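Local coordinates for protein putative oxidoreductase molybdopterin-binding subunit (Sulfolobus tokodaii, PDB 4ZOH) that binds molybdenum with a pterin cytosine dinucleotide cofactor and probably forms the catalytic subunit of a xanthine dehydrogenase/aldehyde oxidase-type molybdenum hydroxylase, at residues N128-E133 / D289-E294; N157-A162 / T323-T328; I161-E166 / E247-A252; I220-E225 / P327-R332. All coordinates share one frame; numbering follows the deposited sequence.

Contact 1 of 4, residues N128-E133 / D289-E294; sequences NIYYHE and DANDDE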
# COMPACT_ATOMS: atom_id res chain seq x y z
N ASN A 128 -43.73 14.09 5.76
CA ASN A 128 -42.74 14.35 4.73
C ASN A 128 -41.98 15.67 4.98
O ASN A 128 -40.84 15.87 4.51
CB ASN A 128 -43.43 14.37 3.40
CG ASN A 128 -43.84 13.03 2.97
OD1 ASN A 128 -43.29 12.04 3.42
ND2 ASN A 128 -44.76 12.96 2.00
N ILE A 129 -42.58 16.55 5.77
CA ILE A 129 -41.96 17.83 6.06
C ILE A 129 -40.93 17.67 7.15
O ILE A 129 -41.25 17.52 8.34
CB ILE A 129 -42.99 18.87 6.55
CG1 ILE A 129 -44.14 19.10 5.53
CG2 ILE A 129 -42.29 20.12 7.09
CD1 ILE A 129 -45.24 20.03 6.10
N TYR A 130 -39.67 17.82 6.75
CA TYR A 130 -38.53 17.72 7.66
C TYR A 130 -38.28 18.99 8.44
O TYR A 130 -37.73 18.96 9.56
CB TYR A 130 -37.32 17.32 6.80
CG TYR A 130 -36.01 17.19 7.55
CD1 TYR A 130 -35.52 15.90 7.88
CD2 TYR A 130 -35.29 18.33 7.94
CE1 TYR A 130 -34.34 15.79 8.59
CE2 TYR A 130 -34.13 18.23 8.68
CZ TYR A 130 -33.64 16.95 8.97
OH TYR A 130 -32.44 16.83 9.66
N TYR A 131 -38.63 20.14 7.88
CA TYR A 131 -38.31 21.45 8.53
C TYR A 131 -39.34 22.42 8.01
O TYR A 131 -39.72 22.37 6.82
CB TYR A 131 -36.92 21.94 8.14
CG TYR A 131 -36.62 23.39 8.53
CD1 TYR A 131 -36.19 23.72 9.81
CD2 TYR A 131 -36.82 24.43 7.61
CE1 TYR A 131 -35.90 25.03 10.14
CE2 TYR A 131 -36.53 25.76 7.93
CZ TYR A 131 -36.08 26.05 9.18
OH TYR A 131 -35.80 27.34 9.49
N HIS A 132 -39.83 23.30 8.89
CA HIS A 132 -40.84 24.27 8.50
C HIS A 132 -40.87 25.37 9.50
O HIS A 132 -41.37 25.18 10.58
CB HIS A 132 -42.24 23.69 8.33
CG HIS A 132 -43.26 24.73 7.94
ND1 HIS A 132 -44.62 24.55 8.11
CD2 HIS A 132 -43.12 25.98 7.41
CE1 HIS A 132 -45.27 25.62 7.67
NE2 HIS A 132 -44.38 26.50 7.26
N GLU A 133 -40.31 26.51 9.12
CA GLU A 133 -40.23 27.70 9.94
C GLU A 133 -40.54 28.90 9.04
O GLU A 133 -40.15 28.92 7.86
CB GLU A 133 -38.83 27.92 10.57
CG GLU A 133 -38.31 27.07 11.78
CD GLU A 133 -39.38 26.47 12.76
OE1 GLU A 133 -40.30 27.15 13.24
OE2 GLU A 133 -39.26 25.26 13.06
N ASP A 289 -27.67 11.64 7.28
CA ASP A 289 -26.41 12.46 7.00
C ASP A 289 -26.64 13.53 5.95
O ASP A 289 -26.29 14.67 6.14
CB ASP A 289 -25.23 11.57 6.59
CG ASP A 289 -24.94 10.54 7.63
OD1 ASP A 289 -23.88 10.63 8.29
OD2 ASP A 289 -25.82 9.63 7.76
N ALA A 290 -27.32 13.15 4.88
CA ALA A 290 -27.67 14.11 3.84
C ALA A 290 -28.72 15.13 4.30
O ALA A 290 -28.58 16.34 4.02
CB ALA A 290 -28.14 13.36 2.62
N ASN A 291 -29.77 14.66 5.00
CA ASN A 291 -30.84 15.59 5.45
C ASN A 291 -30.31 16.65 6.30
O ASN A 291 -30.66 17.81 6.14
CB ASN A 291 -31.95 14.86 6.20
CG ASN A 291 -32.60 13.81 5.35
OD1 ASN A 291 -33.22 12.94 5.87
ND2 ASN A 291 -32.45 13.90 4.01
N ASP A 292 -29.46 16.27 7.22
CA ASP A 292 -28.90 17.22 8.11
C ASP A 292 -28.00 18.30 7.33
O ASP A 292 -27.99 19.48 7.70
CB ASP A 292 -28.05 16.45 9.13
CG ASP A 292 -27.25 17.36 10.06
OD1 ASP A 292 -27.83 18.25 10.76
OD2 ASP A 292 -26.01 17.19 10.08
N ASP A 293 -27.21 17.84 6.35
CA ASP A 293 -26.33 18.68 5.49
C ASP A 293 -27.20 19.69 4.75
O ASP A 293 -27.07 20.89 4.95
CB ASP A 293 -25.67 17.73 4.45
CG ASP A 293 -24.71 18.46 3.49
OD1 ASP A 293 -24.24 19.55 3.86
OD2 ASP A 293 -24.46 17.90 2.40
N GLU A 294 -28.14 19.18 3.98
CA GLU A 294 -29.02 19.99 3.17
C GLU A 294 -30.00 20.89 3.92
O GLU A 294 -30.25 22.03 3.50
CB GLU A 294 -29.80 19.18 2.17
CG GLU A 294 -30.60 20.11 1.26
CD GLU A 294 -29.74 21.08 0.40
OE1 GLU A 294 -28.49 21.04 0.44
OE2 GLU A 294 -30.35 21.89 -0.30

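Contact 2 of 4, residues N157-A162 / T323-T328; sequences NQRVIA and TNITPT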
# COMPACT_ATOMS: atom_id res chain seq x y z
N ASN A 157 -34.89 27.04 -8.98
CA ASN A 157 -33.48 26.75 -8.98
C ASN A 157 -33.41 25.26 -9.00
O ASN A 157 -33.68 24.59 -7.98
CB ASN A 157 -32.86 27.44 -7.77
CG ASN A 157 -31.32 27.45 -7.81
OD1 ASN A 157 -30.68 26.38 -7.68
ND2 ASN A 157 -30.70 28.68 -7.88
N GLN A 158 -33.14 24.71 -10.17
CA GLN A 158 -33.39 23.30 -10.41
C GLN A 158 -32.37 22.40 -9.72
O GLN A 158 -31.29 22.86 -9.30
CB GLN A 158 -33.43 22.99 -11.92
CG GLN A 158 -32.07 22.78 -12.65
CD GLN A 158 -31.17 24.03 -12.82
OE1 GLN A 158 -31.20 25.00 -12.07
NE2 GLN A 158 -30.29 23.97 -13.83
N ARG A 159 -32.68 21.11 -9.62
CA ARG A 159 -31.70 20.13 -9.09
C ARG A 159 -30.45 20.00 -10.04
O ARG A 159 -30.61 19.86 -11.22
CB ARG A 159 -32.37 18.80 -9.04
CG ARG A 159 -31.70 17.82 -8.11
CD ARG A 159 -32.68 16.63 -7.92
NE ARG A 159 -32.29 15.77 -6.80
CZ ARG A 159 -32.46 16.07 -5.53
NH1 ARG A 159 -32.02 15.23 -4.58
NH2 ARG A 159 -33.04 17.21 -5.17
N VAL A 160 -29.26 19.95 -9.49
CA VAL A 160 -28.08 19.62 -10.33
C VAL A 160 -27.28 18.51 -9.63
O VAL A 160 -27.60 18.15 -8.50
CB VAL A 160 -27.16 20.88 -10.51
CG1 VAL A 160 -27.88 21.98 -11.33
CG2 VAL A 160 -26.74 21.39 -9.14
N ILE A 161 -26.22 18.00 -10.30
CA ILE A 161 -25.41 16.95 -9.74
C ILE A 161 -23.92 17.35 -9.78
O ILE A 161 -23.41 17.67 -10.86
CB ILE A 161 -25.64 15.67 -10.53
CG1 ILE A 161 -27.15 15.29 -10.46
CG2 ILE A 161 -24.78 14.51 -9.97
CD1 ILE A 161 -27.54 14.23 -11.51
N ALA A 162 -23.28 17.33 -8.61
CA ALA A 162 -21.91 17.73 -8.42
C ALA A 162 -20.94 17.21 -9.50
O ALA A 162 -20.17 18.00 -10.06
CB ALA A 162 -21.46 17.38 -7.02
N THR A 323 -38.87 13.70 -0.64
CA THR A 323 -39.56 13.12 -1.77
C THR A 323 -38.82 11.79 -2.02
O THR A 323 -37.72 11.60 -1.52
CB THR A 323 -39.55 14.05 -3.07
OG1 THR A 323 -38.19 14.28 -3.52
CG2 THR A 323 -40.22 15.41 -2.83
N ASN A 324 -39.38 10.92 -2.86
CA ASN A 324 -38.78 9.63 -3.19
C ASN A 324 -37.65 9.68 -4.20
O ASN A 324 -37.72 8.98 -5.23
CB ASN A 324 -39.84 8.61 -3.63
CG ASN A 324 -40.75 8.21 -2.47
OD1 ASN A 324 -41.88 8.70 -2.38
ND2 ASN A 324 -40.23 7.37 -1.54
N ILE A 325 -36.61 10.50 -3.90
CA ILE A 325 -35.41 10.57 -4.75
C ILE A 325 -34.19 10.62 -3.90
O ILE A 325 -34.22 10.85 -2.61
CB ILE A 325 -35.43 11.80 -5.74
CG1 ILE A 325 -35.37 13.11 -4.95
CG2 ILE A 325 -36.62 11.72 -6.68
CD1 ILE A 325 -35.37 14.35 -5.84
N THR A 326 -33.09 10.39 -4.59
CA THR A 326 -31.76 10.48 -4.00
C THR A 326 -31.71 11.58 -2.93
O THR A 326 -32.01 12.75 -3.23
CB THR A 326 -30.72 10.82 -5.12
OG1 THR A 326 -30.93 9.94 -6.21
CG2 THR A 326 -29.37 10.61 -4.58
N PRO A 327 -31.28 11.28 -1.69
CA PRO A 327 -31.22 12.43 -0.80
C PRO A 327 -30.30 13.61 -1.29
O PRO A 327 -29.19 13.36 -1.76
CB PRO A 327 -30.60 11.81 0.48
CG PRO A 327 -30.95 10.35 0.39
CD PRO A 327 -30.71 10.09 -1.06
N THR A 328 -30.71 14.84 -1.04
CA THR A 328 -30.08 16.05 -1.53
C THR A 328 -28.91 16.37 -0.58
O THR A 328 -29.02 16.14 0.61
CB THR A 328 -31.12 17.21 -1.50
OG1 THR A 328 -32.33 16.76 -2.16
CG2 THR A 328 -30.50 18.53 -2.23

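Contact 3 of 4, residues I161-E166 / E247-A252; sequences IASPLE and EEFISA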
# COMPACT_ATOMS: atom_id res chain seq x y z
N ILE A 161 -26.22 18.00 -10.30
CA ILE A 161 -25.41 16.95 -9.74
C ILE A 161 -23.92 17.35 -9.78
O ILE A 161 -23.41 17.67 -10.86
CB ILE A 161 -25.64 15.67 -10.53
CG1 ILE A 161 -27.15 15.29 -10.46
CG2 ILE A 161 -24.78 14.51 -9.97
CD1 ILE A 161 -27.54 14.23 -11.51
N ALA A 162 -23.28 17.33 -8.61
CA ALA A 162 -21.91 17.73 -8.42
C ALA A 162 -20.94 17.21 -9.50
O ALA A 162 -20.17 18.00 -10.06
CB ALA A 162 -21.46 17.38 -7.02
N SER A 163 -21.08 15.93 -9.86
CA SER A 163 -20.32 15.31 -10.95
C SER A 163 -18.77 15.57 -10.88
O SER A 163 -18.19 15.89 -11.91
CB SER A 163 -20.85 15.76 -12.32
OG SER A 163 -22.25 15.78 -12.36
N PRO A 164 -18.12 15.43 -9.67
CA PRO A 164 -16.65 15.51 -9.67
C PRO A 164 -16.11 14.44 -10.61
O PRO A 164 -16.75 13.39 -10.78
CB PRO A 164 -16.26 15.15 -8.23
CG PRO A 164 -17.40 14.32 -7.71
CD PRO A 164 -18.63 14.85 -8.41
N LEU A 165 -14.95 14.70 -11.23
CA LEU A 165 -14.46 13.71 -12.24
C LEU A 165 -14.01 12.39 -11.60
O LEU A 165 -14.02 11.35 -12.27
CB LEU A 165 -13.24 14.30 -12.96
CG LEU A 165 -13.23 14.41 -14.47
CD1 LEU A 165 -11.74 14.23 -14.65
CD2 LEU A 165 -13.94 13.38 -15.34
N GLU A 166 -13.54 12.43 -10.37
CA GLU A 166 -13.41 11.18 -9.58
C GLU A 166 -14.68 11.00 -8.71
O GLU A 166 -15.03 11.88 -7.87
CB GLU A 166 -12.16 11.16 -8.64
CG GLU A 166 -11.94 9.79 -7.97
CD GLU A 166 -11.32 9.86 -6.58
OE1 GLU A 166 -10.84 8.81 -6.07
OE2 GLU A 166 -11.27 10.95 -5.94
N GLU A 247 -23.88 4.77 -11.40
CA GLU A 247 -24.20 4.74 -9.98
C GLU A 247 -24.05 6.10 -9.32
O GLU A 247 -24.91 6.53 -8.51
CB GLU A 247 -23.26 3.73 -9.25
CG GLU A 247 -23.65 2.27 -9.55
CD GLU A 247 -22.82 1.34 -8.70
OE1 GLU A 247 -23.14 1.11 -7.51
OE2 GLU A 247 -21.82 0.89 -9.24
N GLU A 248 -22.92 6.77 -9.62
CA GLU A 248 -22.63 8.02 -8.96
C GLU A 248 -23.80 8.98 -9.30
O GLU A 248 -24.37 9.57 -8.43
CB GLU A 248 -21.26 8.61 -9.44
CG GLU A 248 -20.79 9.73 -8.54
CD GLU A 248 -20.21 9.28 -7.20
OE1 GLU A 248 -19.55 10.15 -6.58
OE2 GLU A 248 -20.40 8.07 -6.74
N PHE A 249 -24.17 9.09 -10.58
CA PHE A 249 -25.20 10.04 -10.99
C PHE A 249 -26.51 9.81 -10.27
O PHE A 249 -27.12 10.75 -9.84
CB PHE A 249 -25.46 9.98 -12.52
CG PHE A 249 -24.56 10.90 -13.29
CD1 PHE A 249 -24.65 12.28 -13.10
CD2 PHE A 249 -23.61 10.38 -14.20
CE1 PHE A 249 -23.83 13.17 -13.78
CE2 PHE A 249 -22.80 11.26 -14.90
CZ PHE A 249 -22.90 12.65 -14.70
N ILE A 250 -26.86 8.53 -10.10
CA ILE A 250 -28.12 8.12 -9.53
C ILE A 250 -28.17 8.25 -7.99
O ILE A 250 -29.24 8.42 -7.38
CB ILE A 250 -28.34 6.73 -10.13
CG1 ILE A 250 -29.11 6.88 -11.42
CG2 ILE A 250 -28.77 5.67 -9.17
CD1 ILE A 250 -28.95 5.66 -12.28
N SER A 251 -27.01 8.21 -7.36
CA SER A 251 -26.98 8.14 -5.89
C SER A 251 -26.29 9.27 -5.17
O SER A 251 -26.30 9.33 -3.93
CB SER A 251 -26.36 6.79 -5.47
OG SER A 251 -25.06 6.61 -6.02
N ALA A 252 -25.60 10.16 -5.87
CA ALA A 252 -24.77 11.08 -5.08
C ALA A 252 -24.54 12.38 -5.82
O ALA A 252 -24.63 12.42 -7.07
CB ALA A 252 -23.47 10.44 -4.67
O HOH W 1 -22.06 13.31 -8.38

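Contact 4 of 4, residues I220-E225 / P327-R332; sequences IAHPEE and PTQSYR. With MCN (pterin cytosine dinucleotide), chain D.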
# COMPACT_ATOMS: atom_id res chain seq x y z
N ILE A 220 -20.47 14.34 3.52
CA ILE A 220 -21.15 13.36 4.33
C ILE A 220 -20.47 12.01 4.15
O ILE A 220 -19.75 11.79 3.14
CB ILE A 220 -22.66 13.27 3.93
CG1 ILE A 220 -22.87 12.68 2.52
CG2 ILE A 220 -23.29 14.64 4.11
CD1 ILE A 220 -24.34 12.44 2.20
N ALA A 221 -20.68 11.11 5.11
CA ALA A 221 -20.41 9.67 4.87
C ALA A 221 -21.61 9.14 4.16
O ALA A 221 -22.74 9.33 4.63
CB ALA A 221 -20.19 8.92 6.19
N HIS A 222 -21.37 8.47 3.07
CA HIS A 222 -22.38 7.91 2.32
C HIS A 222 -22.84 6.53 2.82
O HIS A 222 -22.05 5.86 3.45
CB HIS A 222 -21.87 7.77 0.90
CG HIS A 222 -21.83 9.09 0.20
ND1 HIS A 222 -22.86 9.53 -0.58
CD2 HIS A 222 -20.93 10.10 0.25
CE1 HIS A 222 -22.58 10.74 -1.06
NE2 HIS A 222 -21.42 11.11 -0.55
N PRO A 223 -24.04 6.10 2.43
CA PRO A 223 -24.41 4.72 2.89
C PRO A 223 -23.34 3.66 2.58
O PRO A 223 -23.04 2.83 3.46
CB PRO A 223 -25.72 4.40 2.14
CG PRO A 223 -26.30 5.76 1.74
CD PRO A 223 -25.05 6.65 1.48
N GLU A 224 -22.75 3.72 1.38
CA GLU A 224 -21.72 2.76 0.98
C GLU A 224 -20.48 2.80 1.89
O GLU A 224 -19.85 1.76 2.16
CB GLU A 224 -21.29 3.01 -0.47
CG GLU A 224 -22.37 2.83 -1.50
CD GLU A 224 -23.08 4.14 -1.79
OE1 GLU A 224 -23.35 4.87 -0.88
OE2 GLU A 224 -23.40 4.42 -2.94
N GLU A 225 -20.14 3.98 2.39
CA GLU A 225 -18.98 4.04 3.25
C GLU A 225 -19.23 3.38 4.61
O GLU A 225 -18.40 2.63 5.12
CB GLU A 225 -18.51 5.51 3.44
CG GLU A 225 -17.75 6.13 2.23
CD GLU A 225 -17.65 7.65 2.39
OE1 GLU A 225 -18.65 8.32 2.20
OE2 GLU A 225 -16.61 8.21 2.72
N PRO A 327 -31.28 11.28 -1.69
CA PRO A 327 -31.22 12.43 -0.80
C PRO A 327 -30.30 13.61 -1.29
O PRO A 327 -29.19 13.36 -1.76
CB PRO A 327 -30.60 11.81 0.48
CG PRO A 327 -30.95 10.35 0.39
CD PRO A 327 -30.71 10.09 -1.06
N THR A 328 -30.71 14.84 -1.04
CA THR A 328 -30.08 16.05 -1.53
C THR A 328 -28.91 16.37 -0.58
O THR A 328 -29.02 16.14 0.61
CB THR A 328 -31.12 17.21 -1.50
OG1 THR A 328 -32.33 16.76 -2.16
CG2 THR A 328 -30.50 18.53 -2.23
N GLN A 329 -27.83 16.96 -1.10
CA GLN A 329 -26.63 17.30 -0.30
C GLN A 329 -26.08 18.64 -0.69
O GLN A 329 -26.40 19.18 -1.71
CB GLN A 329 -25.45 16.37 -0.66
CG GLN A 329 -25.72 14.92 -0.74
CD GLN A 329 -24.49 14.16 -1.26
OE1 GLN A 329 -24.58 13.41 -2.26
NE2 GLN A 329 -23.36 14.38 -0.64
N SER A 330 -25.10 19.10 0.07
CA SER A 330 -24.35 20.31 -0.27
C SER A 330 -23.84 20.14 -1.70
O SER A 330 -23.28 19.08 -2.07
CB SER A 330 -23.17 20.47 0.62
OG SER A 330 -23.50 21.16 1.79
N TYR A 331 -24.04 21.19 -2.49
CA TYR A 331 -23.27 21.41 -3.73
C TYR A 331 -22.77 22.86 -3.70
O TYR A 331 -23.53 23.79 -3.30
CB TYR A 331 -24.10 21.19 -4.94
CG TYR A 331 -23.46 21.56 -6.26
CD1 TYR A 331 -22.22 20.97 -6.65
CD2 TYR A 331 -24.03 22.47 -7.11
CE1 TYR A 331 -21.65 21.21 -7.89
CE2 TYR A 331 -23.47 22.76 -8.34
CZ TYR A 331 -22.27 22.11 -8.74
OH TYR A 331 -21.68 22.37 -9.95
N ARG A 332 -21.49 23.02 -4.10
CA ARG A 332 -20.81 24.30 -4.21
C ARG A 332 -21.65 25.55 -3.97
O ARG A 332 -22.45 25.93 -4.81
CB ARG A 332 -20.05 24.38 -5.56
CG ARG A 332 -18.97 25.50 -5.50
CD ARG A 332 -18.17 25.56 -6.80
NE ARG A 332 -16.95 26.38 -6.64
CZ ARG A 332 -15.82 26.15 -7.35
NH1 ARG A 332 -15.81 25.14 -8.21
NH2 ARG A 332 -14.71 26.87 -7.14
N1 MCN D . -7.73 32.02 -1.61
C2 MCN D . -6.85 33.08 -1.42
N3 MCN D . -7.24 34.23 -0.78
C4 MCN D . -8.55 34.32 -0.33
C5 MCN D . -9.45 33.27 -0.52
C6 MCN D . -9.04 32.10 -1.14
O2 MCN D . -5.68 33.04 -1.80
N4 MCN D . -8.90 35.43 0.28
C1' MCN D . -7.22 30.83 -2.28
C2D MCN D . -6.72 29.83 -1.23
O2' MCN D . -5.35 29.96 -0.98
C3' MCN D . -6.91 28.51 -1.91
C4D MCN D . -8.27 28.72 -2.45
O4D MCN D . -8.26 30.14 -2.93
O3' MCN D . -6.02 28.28 -2.95
C5' MCN D . -8.96 28.45 -1.13
O5' MCN D . -10.21 28.83 -1.14
PA MCN D . -11.12 28.94 0.20
O1A MCN D . -10.47 28.92 1.50
O2A MCN D . -11.97 30.09 -0.24
O3A MCN D . -12.04 27.56 -0.13
PB MCN D . -11.55 26.09 0.32
O1B MCN D . -12.06 25.86 1.74
O2B MCN D . -10.13 25.79 0.11
O3B MCN D . -12.34 25.27 -0.70
C10 MCN D . -13.69 24.78 -0.48
C9' MCN D . -14.57 25.11 -1.66
C8' MCN D . -15.84 24.43 -1.62
S8' MCN D . -16.87 24.57 -0.20
C7' MCN D . -16.34 23.76 -2.69
S7' MCN D . -17.97 23.03 -2.72
C6' MCN D . -15.64 23.70 -3.96
C7 MCN D . -14.56 24.83 -4.04
O9' MCN D . -13.83 24.77 -2.83
N5' MCN D . -15.10 22.38 -4.27
C4A MCN D . -13.95 22.17 -5.06
N8' MCN D . -13.63 24.57 -5.18
C4B MCN D . -13.24 23.31 -5.53
N1' MCN D . -12.17 23.20 -6.32
C2' MCN D . -11.73 21.99 -6.64
N2' MCN D . -10.66 21.91 -7.41
N3' MCN D . -12.38 20.78 -6.21
C4' MCN D . -13.54 20.86 -5.41
O4' MCN D . -14.13 19.81 -5.04

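Contact 1 of 4, residues N128-E133 / D289-E294
Tyr130 reaches from an edge strand of a five-stranded mixed sheet to helix 288-304 and brings its ring to Asn291 and its hydroxyl to Asp292, a strand-to-helix contact within the molybdopterin-binding region. The strand carries a classic beta bulge here, since Tyr130 and Tyr131 both face Ala320 of the neighbouring strand 313-321. The contact between the segments is wholly by van der Waals packing. Ring carbon CE1 of Tyr130 comes to 3.5 Å from CB of Asn291, which lies oblique to the ring, and the ring and amide planes stand 67° apart. With CG of Tyr130 opposite its backbone N (chi1 179°), the ring is carried out from the strand to the helix surface. Its hydroxyl ends over the helix backbone, OH of Tyr130 lying 3.9 Å from CA of Asp292. Two polar side chains of the helix have partners outside the contact: the amide of Asn291 is hydrogen-bonded to Ala285, and the carboxylate of Asp293 accepts from the backbone N of Ser330. Within the helix, N of Glu294 donates to O of Ala290 at 2.9 Å, while the preceding bond, from N of Asp293 to O of Asp289, is weak at 3.3 Å.

Contact 2 of 4, residues N157-A162 / T323-T328
The end of strand 149-161, an outermost strand of the five-stranded mixed sheet, passes the irregular loop 323-328 with no backbone pairing between them, the closest CA atoms, of Arg159 and Thr328, being 8.7 Å apart. An inverse gamma turn centred on Asn324 starts the loop, which then runs past the guanidinium group of Arg159. That buried side chain bridges the gap: CG lies opposite the backbone N (chi1 -160°) and the chain is extended as far as NE, which delivers the flat group into the loop. There it grips one oxygen end-on with two nitrogens. NH1 of Arg159 donates to OG1 of Thr328 at 2.9 Å and NH2 of Arg159 to the same OG1 at 3.1 Å; the oxygen sits close to the guanidinium plane, and the N-H...O angles of 151° and 139° show both bonds to be bent, as expected of a shared acceptor. Thr328 OG1 is also hydrogen-bonded to O of Asn282. The charge is met by Asp257, which forms a salt bridge with NH2, while NE binds His254. A methionine in place of Arg159 would probably leave the Asp257 carboxylate without its countercharge and Thr328 without this double donor. Over one guanidinium face, centred on it, lies the methyl CD1 of Ile325, 3.4 Å from CZ of Arg159.

Contact 3 of 4, residues I161-E166 / E247-A252
The phenyl ring of Phe249 meets Ile161 at its edge, where CD1 of Ile161 lies near the ring plane, 3.8 Å from CD1 of Phe249. The hydroxyl of Ser163 approaches the same ring obliquely, its OG 3.4 Å from CE1 of Phe249. Ile161, the last residue of the strand, and Ser163 in the loop after it thus touch adjacent ring carbons, and the side chains of Ile161 and Phe249 cross at about a right angle. Ile161 uses both branches: CG1, opposite the carbonyl carbon (chi1 -59°), leads CD1 to the ring, while CG2 packs 3.6 Å from O of Ala252, just past the end of helix 245-251. The serine hydroxyl is turned back toward the strand end, OG of Ser163 donating to O of Ile161 at 2.7 Å from well above the carbonyl plane. A water joins the backbones, accepting from N of Ser163 at 3.2 Å and donating to O of Ala252 at 3.0 Å. Nearby, Glu248 forms a salt bridge with Arg168. The carbonyls of Ile161 and Ala162 accept hydrogen bonds from a basic side chain of another protein chain. This is thus a buried packing of a helix C-terminus against the turn after a strand, in the loop whose Leu165 touches the iron-sulfur cluster.

Contact 4 of 4, residues I220-E225 / P327-R332
This is a small, fully buried contact between two loops, one leading into helix 223-235 and the other following strand 313-321, made almost entirely through the side chain of Gln329. Its extended chain places the amide against Ile220 and His222 at once. The methyl CD1 of Ile220 packs 3.6 Å from NE2 of Gln329, and the two side chains cross at about a right angle. From the histidine, CE1 of His222 approaches OE1 of Gln329 at 3.5 Å, the oxygen lying near the plane at the ring's edge while the amide is turned 74° from that plane. Ile220 also covers part of one face of the imidazole with its CG1. The polar ends are held by the main chain: OE1 of Gln329 accepts from N of Gly253, and NE2 of His222 is hydrogen-bonded to O of Ser217. His222 is the N-cap residue of helix 223-235, and its backbone N donates to OE1 of Glu225 at 2.9 Å in an almost straight bond (175°), the side-chain-to-backbone half of a capping box. Further along the second loop, Arg332 belongs to the pocket for the pterin cytosine dinucleotide. One face of its guanidinium lies against the pterin, NH2 of Arg332 coming to 3.2 Å from N8' of the cofactor. Its NH1 is hydrogen-bonded to OE1 of Gln613 and its NE to O of Gly671. Replacing Arg332 by an alanine would probably uncover this side of the pterin and leave both oxygens without their arginine donors. The aliphatic part packs on the dithiolene sulfur, with CB of Arg332 3.8 Å from S7'.

All four contacts fall within one molybdopterin-binding region, their centres 10 to 21 Å apart. Contacts 1 and 2 involve the two outermost strands of the same five-stranded sheet, 129-138 and 149-161. Contact 3 starts where contact 2 does, sharing Ile161 and Ala162, and contact 4 ends on the same loop as contact 2, sharing Pro327 and Thr328. In chain order the first segments run from 128 to 225 and the second from 247 to 332; contact 3 lies within the span of contact 1, while contact 1 crosses contacts 2 and 4. Loop 323-332 thus ties helix 288-304, the sheet edge and helix 245-251 together on its way to the cofactor, while loop 161-166 heads for the iron-sulfur side.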